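PDB 5V4A: glycosyltransferase (duf1792) from Streptococcus sanguinis, which carries glycosyltransferase activity and binds UDP in this C-terminal GT-D-fold domain of a longer protein that probably belongs to the accessory SecA2/SecY2 export system. Local coordinates for residues R79-I82 against D83-N86; S89-H92 against L93-L97; L207-D210 against L211-G215; F257-Q261 against A262-Q266. One frame throughout, in Å; residues are numbered along the deposited sequence.

How the contacts relate
Contacts 1 and 2 follow each other on helix 82-103: the first is the helix's N-terminal cap, the second a proline-kinked turn farther on, their centres about 13 Å apart. Contact 3 closes helix 201-213, about 34 Å from contact 1 between centres, and contact 4 opens the short helix 261-266, about 41 Å from contact 2 and 29 Å from contact 3, again between centres. None touches the bound UDP. The side chain of Ala84 lies about 12 Å from UDP, and that of His92 about 11 Å from UDP. Val208 has its side chain about 10 Å from UDP, and so has Tyr263. The four contacts thus lie around the nucleotide pocket without lining it, with capping motifs at three helix ends and a kink in one helix.

Contact 1: R79-I82 against D83-N86; sequences RYSI and DAQN
The chain runs extended through Tyr80 and Ser81 and then coils into the first helical turn, where Gln85 N bonds to Ser81 O at 2.8 Å and Asn86 N to Ile82 O at 2.9 Å. Ser81 is the N-cap. Its OG sits between the backbone N and the carbonyl carbon (chi1 74°), which turns it back over the helix start to accept from Ala84 N at 3.3 Å, nearly straight at 163°. Serine suits this place because a short hydroxyl can serve an amide that has no preceding turn to bond to. Beyond the cap, the extended chain of Gln85 reaches back to Tyr80 O, where NE2 makes a weak, bent bond of 2.9 Å. Ile82 CD1 rests beside that amide, 3.8 Å from Gln85 NE2, while CG1 of the same isoleucine lies against ND2 of Asn86. On the buried side the small methyl of Ala84 meets Tyr80 CB at 3.9 Å and also touches Asp120. From there the tyrosine ring leads away to meet Phe113, its hydroxyl bonded to Asp72 O. The whole is a serine N-cap at the start of helix 82-103, the helix that follows strand 66-70 in a beta-alpha-beta unit of the GT-D fold.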
loop_
_atom_site.group_PDB
_atom_site.type_symbol
_atom_site.label_atom_id
_atom_site.label_comp_id
_atom_site.label_asym_id
_atom_site.label_seq_id
_atom_site.Cartn_x
_atom_site.Cartn_y
_atom_site.Cartn_z
ATOM N N ARG A 79 9.766 14.298 -13.607
ATOM C CA ARG A 79 9.638 13.173 -12.693
ATOM C C ARG A 79 10.410 11.947 -13.154
ATOM O O ARG A 79 10.624 11.028 -12.354
ATOM C CB ARG A 79 8.161 12.819 -12.534
ATOM C CG ARG A 79 7.383 13.828 -11.725
ATOM C CD ARG A 79 5.896 13.610 -11.854
ATOM N NE ARG A 79 5.444 13.830 -13.220
ATOM C CZ ARG A 79 4.229 13.520 -13.660
ATOM N NH1 ARG A 79 3.346 12.974 -12.837
ATOM N NH2 ARG A 79 3.901 13.754 -14.925
ATOM N N TYR A 80 10.830 11.908 -14.410
ATOM C CA TYR A 80 11.341 10.687 -15.005
ATOM C C TYR A 80 12.821 10.819 -15.344
ATOM O O TYR A 80 13.397 11.911 -15.345
ATOM C CB TYR A 80 10.531 10.337 -16.251
ATOM C CG TYR A 80 9.038 10.292 -15.983
ATOM C CD1 TYR A 80 8.486 9.290 -15.202
ATOM C CD2 TYR A 80 8.190 11.271 -16.491
ATOM C CE1 TYR A 80 7.141 9.242 -14.963
ATOM C CE2 TYR A 80 6.833 11.229 -16.256
ATOM C CZ TYR A 80 6.318 10.214 -15.485
ATOM O OH TYR A 80 4.974 10.156 -15.223
ATOM N N SER A 81 13.436 9.667 -15.605
ATOM C CA SER A 81 14.828 9.639 -16.034
ATOM C C SER A 81 14.990 10.391 -17.350
ATOM O O SER A 81 14.056 10.494 -18.152
ATOM C CB SER A 81 15.301 8.194 -16.192
ATOM O OG SER A 81 14.753 7.598 -17.358
ATOM N N ILE A 82 16.206 10.902 -17.581
ATOM C CA ILE A 82 16.467 11.701 -18.774
ATOM C C ILE A 82 16.247 10.873 -20.038
ATOM O O ILE A 82 15.844 11.405 -21.081
ATOM C CB ILE A 82 17.883 12.316 -18.710
ATOM C CG1 ILE A 82 18.045 13.404 -19.771
ATOM C CG2 ILE A 82 18.950 11.248 -18.868
ATOM C CD1 ILE A 82 17.061 14.554 -19.607
ATOM N N ASP A 83 16.509 9.565 -19.974
ATOM C CA ASP A 83 16.236 8.707 -21.123
ATOM C C ASP A 83 14.748 8.691 -21.434
ATOM O O ASP A 83 14.347 8.808 -22.597
ATOM C CB ASP A 83 16.723 7.289 -20.845
ATOM C CG ASP A 83 18.221 7.146 -21.006
ATOM O OD1 ASP A 83 18.847 8.061 -21.587
ATOM O OD2 ASP A 83 18.765 6.117 -20.550
ATOM N N ALA A 84 13.915 8.563 -20.401
ATOM C CA ALA A 84 12.474 8.599 -20.621
ATOM C C ALA A 84 12.034 9.976 -21.099
ATOM O O ALA A 84 11.218 10.087 -22.022
ATOM C CB ALA A 84 11.737 8.203 -19.342
ATOM N N GLN A 85 12.567 11.037 -20.487
ATOM C CA GLN A 85 12.224 12.390 -20.910
ATOM C C GLN A 85 12.502 12.576 -22.392
ATOM O O GLN A 85 11.682 13.137 -23.127
ATOM C CB GLN A 85 13.029 13.407 -20.106
ATOM C CG GLN A 85 12.795 13.371 -18.620
ATOM C CD GLN A 85 13.532 14.487 -17.917
ATOM O OE1 GLN A 85 13.338 15.662 -18.220
ATOM N NE2 GLN A 85 14.407 14.122 -16.989
ATOM N N ASN A 86 13.669 12.108 -22.847
ATOM C CA ASN A 86 14.033 12.246 -24.256
ATOM C C ASN A 86 13.098 11.445 -25.157
ATOM O O ASN A 86 12.782 11.880 -26.271
ATOM C CB ASN A 86 15.486 11.816 -24.460
ATOM C CG ASN A 86 16.476 12.826 -23.899
ATOM O OD1 ASN A 86 16.240 14.034 -23.943
ATOM N ND2 ASN A 86 17.578 12.333 -23.351
#

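Contact 2: S89-H92 against L93-L97; sequences SLNH and LPHFL
His95 ND1 donates to Asn91 O at 3.1 Å, and Phe96 N to His92 O at 2.9 Å. The first bond is a side chain's, nearly straight at 167°, and it lies both in the imidazole plane and in the plane of the carbonyl. The ring gets there because His95 CG stands beside its own backbone N, anti to the carbonyl carbon (chi1 -85°), which swings it back along the helix. Next to these bonds sits Pro94, which has no N-H to give to the preceding turn. Its ring is pressed on the backbone instead, with CG 3.4 Å from Ser89 O, and the helix is kinked here after a wider, pi-type turn. On the buried flank Phe96 and His92 form an offset edge-to-face pair, centroids 5.0 Å apart and planes at 67°. Phe96 supplies the edge: CD2 comes to 3.4 Å from His92 CE1, over the imidazole face but toward its rim. Trp88 meets the same imidazole edge-to-face, His92 NE2 is hydrogen-bonded to Tyr100 OH, and Met33 of helix 30-36 touches both side chains. A flat ring with a polar rim suits such a place, since it can stack among aromatics and still satisfy a nitrogen. Chemically, the ND1 bond implies that His95 carries a hydrogen on ND1, so a side-chain donor serves the carbonyl of Asn91 in a stretch where proline has interrupted the regular backbone ladder.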
loop_
_atom_site.group_PDB
_atom_site.type_symbol
_atom_site.label_atom_id
_atom_site.label_comp_id
_atom_site.label_asym_id
_atom_site.label_seq_id
_atom_site.Cartn_x
_atom_site.Cartn_y
_atom_site.Cartn_z
ATOM N N SER A 89 9.422 13.264 -25.036
ATOM C CA SER A 89 9.394 14.673 -25.406
ATOM C C SER A 89 9.977 14.947 -26.784
ATOM O O SER A 89 9.637 15.967 -27.393
ATOM C CB SER A 89 10.138 15.498 -24.353
ATOM O OG SER A 89 10.735 16.647 -24.920
ATOM N N LEU A 90 10.843 14.073 -27.290
ATOM C CA LEU A 90 11.460 14.274 -28.588
ATOM C C LEU A 90 11.113 13.190 -29.597
ATOM O O LEU A 90 11.442 13.343 -30.779
ATOM C CB LEU A 90 12.986 14.366 -28.441
ATOM C CG LEU A 90 13.468 15.471 -27.500
ATOM C CD1 LEU A 90 14.975 15.486 -27.418
ATOM C CD2 LEU A 90 12.952 16.817 -27.979
ATOM N N ASN A 91 10.454 12.113 -29.175
ATOM C CA ASN A 91 10.114 11.002 -30.058
ATOM C C ASN A 91 8.617 10.726 -30.089
ATOM O O ASN A 91 8.004 10.799 -31.160
ATOM C CB ASN A 91 10.910 9.756 -29.641
ATOM C CG ASN A 91 10.888 8.668 -30.690
ATOM O OD1 ASN A 91 10.415 8.875 -31.810
ATOM N ND2 ASN A 91 11.443 7.506 -30.346
ATOM N N HIS A 92 8.001 10.415 -28.952
ATOM C CA HIS A 92 6.613 9.967 -28.984
ATOM C C HIS A 92 5.645 11.125 -29.206
ATOM O O HIS A 92 4.864 11.123 -30.163
ATOM C CB HIS A 92 6.269 9.233 -27.691
ATOM C CG HIS A 92 4.980 8.478 -27.762
ATOM N ND1 HIS A 92 4.829 7.339 -28.523
ATOM C CD2 HIS A 92 3.781 8.704 -27.179
ATOM C CE1 HIS A 92 3.593 6.891 -28.397
ATOM N NE2 HIS A 92 2.937 7.702 -27.586
ATOM N N LEU A 93 5.680 12.116 -28.326
ATOM C CA LEU A 93 4.723 13.217 -28.351
ATOM C C LEU A 93 4.880 14.093 -29.589
ATOM O O LEU A 93 3.875 14.618 -30.086
ATOM C CB LEU A 93 4.834 14.042 -27.067
ATOM C CG LEU A 93 4.315 13.298 -25.830
ATOM C CD1 LEU A 93 4.612 14.082 -24.571
ATOM C CD2 LEU A 93 2.816 13.028 -25.944
ATOM N N PRO A 94 6.098 14.339 -30.092
ATOM C CA PRO A 94 6.198 14.973 -31.417
ATOM C C PRO A 94 5.369 14.281 -32.495
ATOM O O PRO A 94 4.695 14.963 -33.274
ATOM C CB PRO A 94 7.699 14.908 -31.707
ATOM C CG PRO A 94 8.321 15.040 -30.347
ATOM C CD PRO A 94 7.404 14.326 -29.399
ATOM N N HIS A 95 5.397 12.945 -32.557
ATOM C CA HIS A 95 4.610 12.220 -33.550
ATOM C C HIS A 95 3.120 12.251 -33.230
ATOM O O HIS A 95 2.302 12.589 -34.092
ATOM C CB HIS A 95 5.087 10.769 -33.669
ATOM C CG HIS A 95 6.246 10.579 -34.600
ATOM N ND1 HIS A 95 7.554 10.528 -34.166
ATOM C CD2 HIS A 95 6.291 10.429 -35.946
ATOM C CE1 HIS A 95 8.353 10.351 -35.204
ATOM N NE2 HIS A 95 7.611 10.289 -36.295
ATOM N N PHE A 96 2.742 11.904 -31.997
ATOM C CA PHE A 96 1.378 11.457 -31.728
ATOM C C PHE A 96 0.570 12.364 -30.804
ATOM O O PHE A 96 -0.535 11.976 -30.408
ATOM C CB PHE A 96 1.394 10.042 -31.136
ATOM C CG PHE A 96 2.107 9.034 -31.985
ATOM C CD1 PHE A 96 1.782 8.876 -33.322
ATOM C CD2 PHE A 96 3.101 8.236 -31.442
ATOM C CE1 PHE A 96 2.444 7.944 -34.115
ATOM C CE2 PHE A 96 3.768 7.303 -32.222
ATOM C CZ PHE A 96 3.438 7.157 -33.567
ATOM N N LEU A 97 1.069 13.549 -30.441
ATOM C CA LEU A 97 0.326 14.367 -29.483
ATOM C C LEU A 97 -1.050 14.739 -30.019
ATOM O O LEU A 97 -2.048 14.673 -29.289
ATOM C CB LEU A 97 1.105 15.631 -29.122
ATOM C CG LEU A 97 0.331 16.596 -28.212
ATOM C CD1 LEU A 97 -0.144 15.911 -26.927
ATOM C CD2 LEU A 97 1.147 17.835 -27.889
#

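Contact 3: L207-D210 against L211-G215; sequences LVYD and LVQEG
Residues 207-213 form the last turns of helix 201-213, where Leu211 N bonds to Leu207 O at 2.8 Å and Val212 N to Val208 O at 2.9 Å, and a Schellman motif ends the helix. In that motif Gly215 N returns to Val212 O and Tyr216 N to Leu211 O. Gly215 is the C-prime residue, and its positive phi suits a residue without a side chain. The helix belongs to the beta-alpha-beta unit between strands 195-199 and 218-220. Its apolar side chains divide between neighbours: Leu207 and Leu211 lie side by side, CD1 to CD1 3.8 Å, against helix 180-190, while Val208 and Val212 touch strand 24-27. These branched aliphatics suit buried faces, having no polar group to satisfy. Asp210 pairs through OD2 with Lys184 and through OD1 with Arg53, and Glu214 pairs with Arg188. Tyr209 O is gripped twice by Gln213, through the backbone N at 3.2 Å and the side-chain NE2 at 3.3 Å, which arrive from opposite faces of the carbonyl plane. The bend at chi2 (-45°) folds the glutamine back far enough for this, and OE1 bonds to Arg65, which helps fix the amide's rotation. The amide is tilted 23° from the ring plane of Tyr209, and Gln213 NE2 lies over one face near the rim, 3.4 Å from Tyr209 CZ.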
loop_
_atom_site.group_PDB
_atom_site.type_symbol
_atom_site.label_atom_id
_atom_site.label_comp_id
_atom_site.label_asym_id
_atom_site.label_seq_id
_atom_site.Cartn_x
_atom_site.Cartn_y
_atom_site.Cartn_z
ATOM N N LEU A 207 -8.741 -7.852 -24.184
ATOM C CA LEU A 207 -9.179 -8.919 -23.298
ATOM C C LEU A 207 -9.869 -8.354 -22.063
ATOM O O LEU A 207 -11.001 -8.741 -21.735
ATOM C CB LEU A 207 -7.970 -9.789 -22.925
ATOM C CG LEU A 207 -8.178 -11.073 -22.111
ATOM C CD1 LEU A 207 -9.334 -11.919 -22.640
ATOM C CD2 LEU A 207 -6.890 -11.894 -22.002
ATOM N N VAL A 208 -9.200 -7.438 -21.354
ATOM C CA VAL A 208 -9.834 -6.869 -20.164
ATOM C C VAL A 208 -11.163 -6.225 -20.538
ATOM O O VAL A 208 -12.177 -6.427 -19.862
ATOM C CB VAL A 208 -8.915 -5.858 -19.462
ATOM C CG1 VAL A 208 -9.759 -5.076 -18.418
ATOM C CG2 VAL A 208 -7.761 -6.565 -18.785
ATOM N N TYR A 209 -11.170 -5.399 -21.586
ATOM C CA TYR A 209 -12.421 -4.744 -21.971
ATOM C C TYR A 209 -13.522 -5.765 -22.220
ATOM O O TYR A 209 -14.636 -5.639 -21.689
ATOM C CB TYR A 209 -12.228 -3.872 -23.209
ATOM C CG TYR A 209 -13.512 -3.173 -23.589
ATOM C CD1 TYR A 209 -13.794 -1.912 -23.120
ATOM C CD2 TYR A 209 -14.455 -3.797 -24.400
ATOM C CE1 TYR A 209 -14.988 -1.281 -23.450
ATOM C CE2 TYR A 209 -15.657 -3.174 -24.730
ATOM C CZ TYR A 209 -15.906 -1.911 -24.262
ATOM O OH TYR A 209 -17.088 -1.277 -24.584
ATOM N N ASP A 210 -13.226 -6.788 -23.024
ATOM C CA ASP A 210 -14.239 -7.782 -23.365
ATOM C C ASP A 210 -14.694 -8.547 -22.134
ATOM O O ASP A 210 -15.878 -8.872 -21.997
ATOM C CB ASP A 210 -13.700 -8.756 -24.420
ATOM C CG ASP A 210 -13.736 -8.190 -25.826
ATOM O OD1 ASP A 210 -14.331 -7.114 -26.041
ATOM O OD2 ASP A 210 -13.169 -8.837 -26.726
ATOM N N LEU A 211 -13.760 -8.871 -21.241
ATOM C CA LEU A 211 -14.111 -9.604 -20.033
ATOM C C LEU A 211 -14.960 -8.760 -19.089
ATOM O O LEU A 211 -15.876 -9.288 -18.452
ATOM C CB LEU A 211 -12.834 -10.073 -19.328
ATOM C CG LEU A 211 -12.100 -11.247 -19.970
ATOM C CD1 LEU A 211 -10.814 -11.523 -19.201
ATOM C CD2 LEU A 211 -12.989 -12.479 -20.026
ATOM N N VAL A 212 -14.716 -7.446 -19.033
ATOM C CA VAL A 212 -15.543 -6.564 -18.208
ATOM C C VAL A 212 -16.993 -6.599 -18.676
ATOM O O VAL A 212 -17.928 -6.645 -17.867
ATOM C CB VAL A 212 -14.983 -5.128 -18.247
ATOM C CG1 VAL A 212 -15.998 -4.137 -17.687
ATOM C CG2 VAL A 212 -13.654 -5.049 -17.473
ATOM N N GLN A 213 -17.201 -6.623 -19.987
ATOM C CA GLN A 213 -18.565 -6.626 -20.509
ATOM C C GLN A 213 -19.319 -7.875 -20.073
ATOM O O GLN A 213 -20.556 -7.873 -20.013
ATOM C CB GLN A 213 -18.537 -6.514 -22.033
ATOM C CG GLN A 213 -17.749 -5.316 -22.556
ATOM C CD GLN A 213 -18.031 -4.008 -21.822
ATOM O OE1 GLN A 213 -19.182 -3.592 -21.665
ATOM N NE2 GLN A 213 -16.968 -3.350 -21.371
ATOM N N GLU A 214 -18.596 -8.968 -19.832
ATOM C CA GLU A 214 -19.165 -10.211 -19.340
ATOM C C GLU A 214 -19.173 -10.301 -17.823
ATOM O O GLU A 214 -19.473 -11.368 -17.280
ATOM C CB GLU A 214 -18.422 -11.400 -19.942
ATOM C CG GLU A 214 -18.544 -11.467 -21.439
ATOM C CD GLU A 214 -17.863 -12.685 -22.002
ATOM O OE1 GLU A 214 -18.086 -13.780 -21.446
ATOM O OE2 GLU A 214 -17.107 -12.548 -22.990
ATOM N N GLY A 215 -18.807 -9.229 -17.130
ATOM C CA GLY A 215 -18.962 -9.186 -15.686
ATOM C C GLY A 215 -17.818 -9.733 -14.857
ATOM O O GLY A 215 -18.019 -9.977 -13.658
HETATM O O HOH W 1 -17.286 -9.519 -23.966
#

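Contact 4: F257-Q261 against A262-Q266; sequences FRDDQ and AYDSQ
Asp260 OD1 accepts from Tyr263 N at 3.0 Å, an almost straight bond (168°) that reaches the carboxylate on its anti side, somewhat out of its plane. This makes Asp260 the N-cap of helix 261-266. Its CG stands anti to the backbone N (chi1 -165°), which carries OD1 over the first turn, and a negative charge there probably also suits the positive end of the helix dipole. The backbone follows with Asp264 N to Asp260 O at 3.0 Å and Ser265 N to Gln261 O at 3.1 Å, while Ser265 OG turns back to Ala262 O at 2.8 Å. The carboxylate of Asp264 comes close to that of Asp259, OD2 lying 3.3 Å from Asp259 OD1 with the planes 43° apart. Two like charges so close may raise the affinity of one for a proton, and a water within reach of Asp259 OD1 and Asp264 OD1 may offset part of the repulsion. Tyr263 turns its ring away into buried ground, where Arg152 makes a cation-pi contact and Val155 packs. Tyr263 thus packs the helix onto Arg168 and Ile170 of strand 165-171, which Gln266 also touches at Ile166. Strand 267-270 follows in the chain, at one edge of the five-stranded parallel sheet next to strand 165-171.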
loop_
_atom_site.group_PDB
_atom_site.type_symbol
_atom_site.label_atom_id
_atom_site.label_comp_id
_atom_site.label_asym_id
_atom_site.label_seq_id
_atom_site.Cartn_x
_atom_site.Cartn_y
_atom_site.Cartn_z
ATOM N N PHE A 257 14.581 -20.978 -19.959
ATOM C CA PHE A 257 13.746 -21.025 -18.761
ATOM C C PHE A 257 14.443 -21.766 -17.624
ATOM O O PHE A 257 15.092 -22.794 -17.831
ATOM C CB PHE A 257 12.396 -21.696 -19.052
ATOM C CG PHE A 257 11.513 -20.942 -20.029
ATOM C CD1 PHE A 257 11.613 -19.561 -20.169
ATOM C CD2 PHE A 257 10.557 -21.613 -20.768
ATOM C CE1 PHE A 257 10.801 -18.871 -21.048
ATOM C CE2 PHE A 257 9.730 -20.924 -21.652
ATOM C CZ PHE A 257 9.859 -19.551 -21.794
ATOM N N ARG A 258 14.277 -21.252 -16.408
ATOM C CA ARG A 258 14.635 -22.011 -15.221
ATOM C C ARG A 258 13.497 -22.975 -14.929
ATOM O O ARG A 258 12.328 -22.619 -15.074
ATOM C CB ARG A 258 14.837 -21.074 -14.027
ATOM C CG ARG A 258 16.136 -20.280 -14.012
ATOM C CD ARG A 258 17.159 -20.803 -12.996
ATOM N NE ARG A 258 18.049 -19.733 -12.541
ATOM C CZ ARG A 258 19.365 -19.700 -12.748
ATOM N NH1 ARG A 258 19.967 -20.686 -13.402
ATOM N NH2 ARG A 258 20.084 -18.675 -12.304
ATOM N N ASP A 259 13.829 -24.206 -14.549
ATOM C CA ASP A 259 12.765 -25.140 -14.199
ATOM C C ASP A 259 12.113 -24.674 -12.902
ATOM O O ASP A 259 12.759 -24.641 -11.849
ATOM C CB ASP A 259 13.294 -26.562 -14.069
ATOM C CG ASP A 259 12.182 -27.592 -14.135
ATOM O OD1 ASP A 259 11.054 -27.223 -14.539
ATOM O OD2 ASP A 259 12.430 -28.764 -13.778
ATOM N N ASP A 260 10.824 -24.352 -12.961
ATOM C CA ASP A 260 10.102 -23.878 -11.788
ATOM C C ASP A 260 8.881 -24.767 -11.621
ATOM O O ASP A 260 7.974 -24.748 -12.462
ATOM C CB ASP A 260 9.714 -22.405 -11.941
ATOM C CG ASP A 260 9.295 -21.767 -10.636
ATOM O OD1 ASP A 260 8.251 -22.149 -10.062
ATOM O OD2 ASP A 260 10.040 -20.880 -10.172
ATOM N N GLN A 261 8.879 -25.556 -10.540
ATOM C CA GLN A 261 7.827 -26.541 -10.333
ATOM C C GLN A 261 6.523 -25.920 -9.853
ATOM O O GLN A 261 5.456 -26.468 -10.135
ATOM C CB GLN A 261 8.291 -27.607 -9.342
ATOM C CG GLN A 261 9.333 -28.547 -9.908
ATOM C CD GLN A 261 8.786 -29.354 -11.068
ATOM O OE1 GLN A 261 9.384 -29.407 -12.143
ATOM N NE2 GLN A 261 7.634 -29.981 -10.858
ATOM N N ALA A 262 6.573 -24.806 -9.123
ATOM C CA ALA A 262 5.331 -24.114 -8.781
ATOM C C ALA A 262 4.667 -23.556 -10.031
ATOM O O ALA A 262 3.453 -23.715 -10.226
ATOM C CB ALA A 262 5.597 -23.004 -7.761
ATOM N N TYR A 263 5.452 -22.905 -10.895
ATOM C CA TYR A 263 4.918 -22.377 -12.147
ATOM C C TYR A 263 4.288 -23.492 -12.969
ATOM O O TYR A 263 3.146 -23.371 -13.428
ATOM C CB TYR A 263 6.033 -21.672 -12.938
ATOM C CG TYR A 263 5.656 -21.269 -14.355
ATOM C CD1 TYR A 263 5.996 -22.071 -15.440
ATOM C CD2 TYR A 263 5.020 -20.057 -14.611
ATOM C CE1 TYR A 263 5.668 -21.702 -16.733
ATOM C CE2 TYR A 263 4.691 -19.679 -15.904
ATOM C CZ TYR A 263 5.019 -20.506 -16.957
ATOM O OH TYR A 263 4.709 -20.128 -18.240
ATOM N N ASP A 264 5.026 -24.597 -13.159
ATOM C CA ASP A 264 4.514 -25.711 -13.953
ATOM C C ASP A 264 3.163 -26.182 -13.440
ATOM O O ASP A 264 2.240 -26.427 -14.223
ATOM C CB ASP A 264 5.486 -26.891 -13.919
ATOM C CG ASP A 264 6.752 -26.646 -14.714
ATOM O OD1 ASP A 264 6.778 -25.681 -15.507
ATOM O OD2 ASP A 264 7.715 -27.438 -14.542
ATOM N N SER A 265 3.031 -26.304 -12.122
ATOM C CA SER A 265 1.814 -26.812 -11.508
ATOM C C SER A 265 0.662 -25.828 -11.574
ATOM O O SER A 265 -0.464 -26.215 -11.259
ATOM C CB SER A 265 2.069 -27.170 -10.040
ATOM O OG SER A 265 2.226 -26.009 -9.233
ATOM N N GLN A 266 0.921 -24.567 -11.891
ATOM C CA GLN A 266 -0.145 -23.577 -11.926
ATOM C C GLN A 266 -0.786 -23.473 -13.298
ATOM O O GLN A 266 -1.832 -22.831 -13.429
ATOM C CB GLN A 266 0.366 -22.196 -11.514
ATOM C CG GLN A 266 0.697 -22.081 -10.025
ATOM C CD GLN A 266 1.700 -20.979 -9.739
ATOM O OE1 GLN A 266 2.048 -20.196 -10.623
ATOM N NE2 GLN A 266 2.166 -20.911 -8.493
HETATM O O HOH W 2 9.643 -25.543 -15.920
#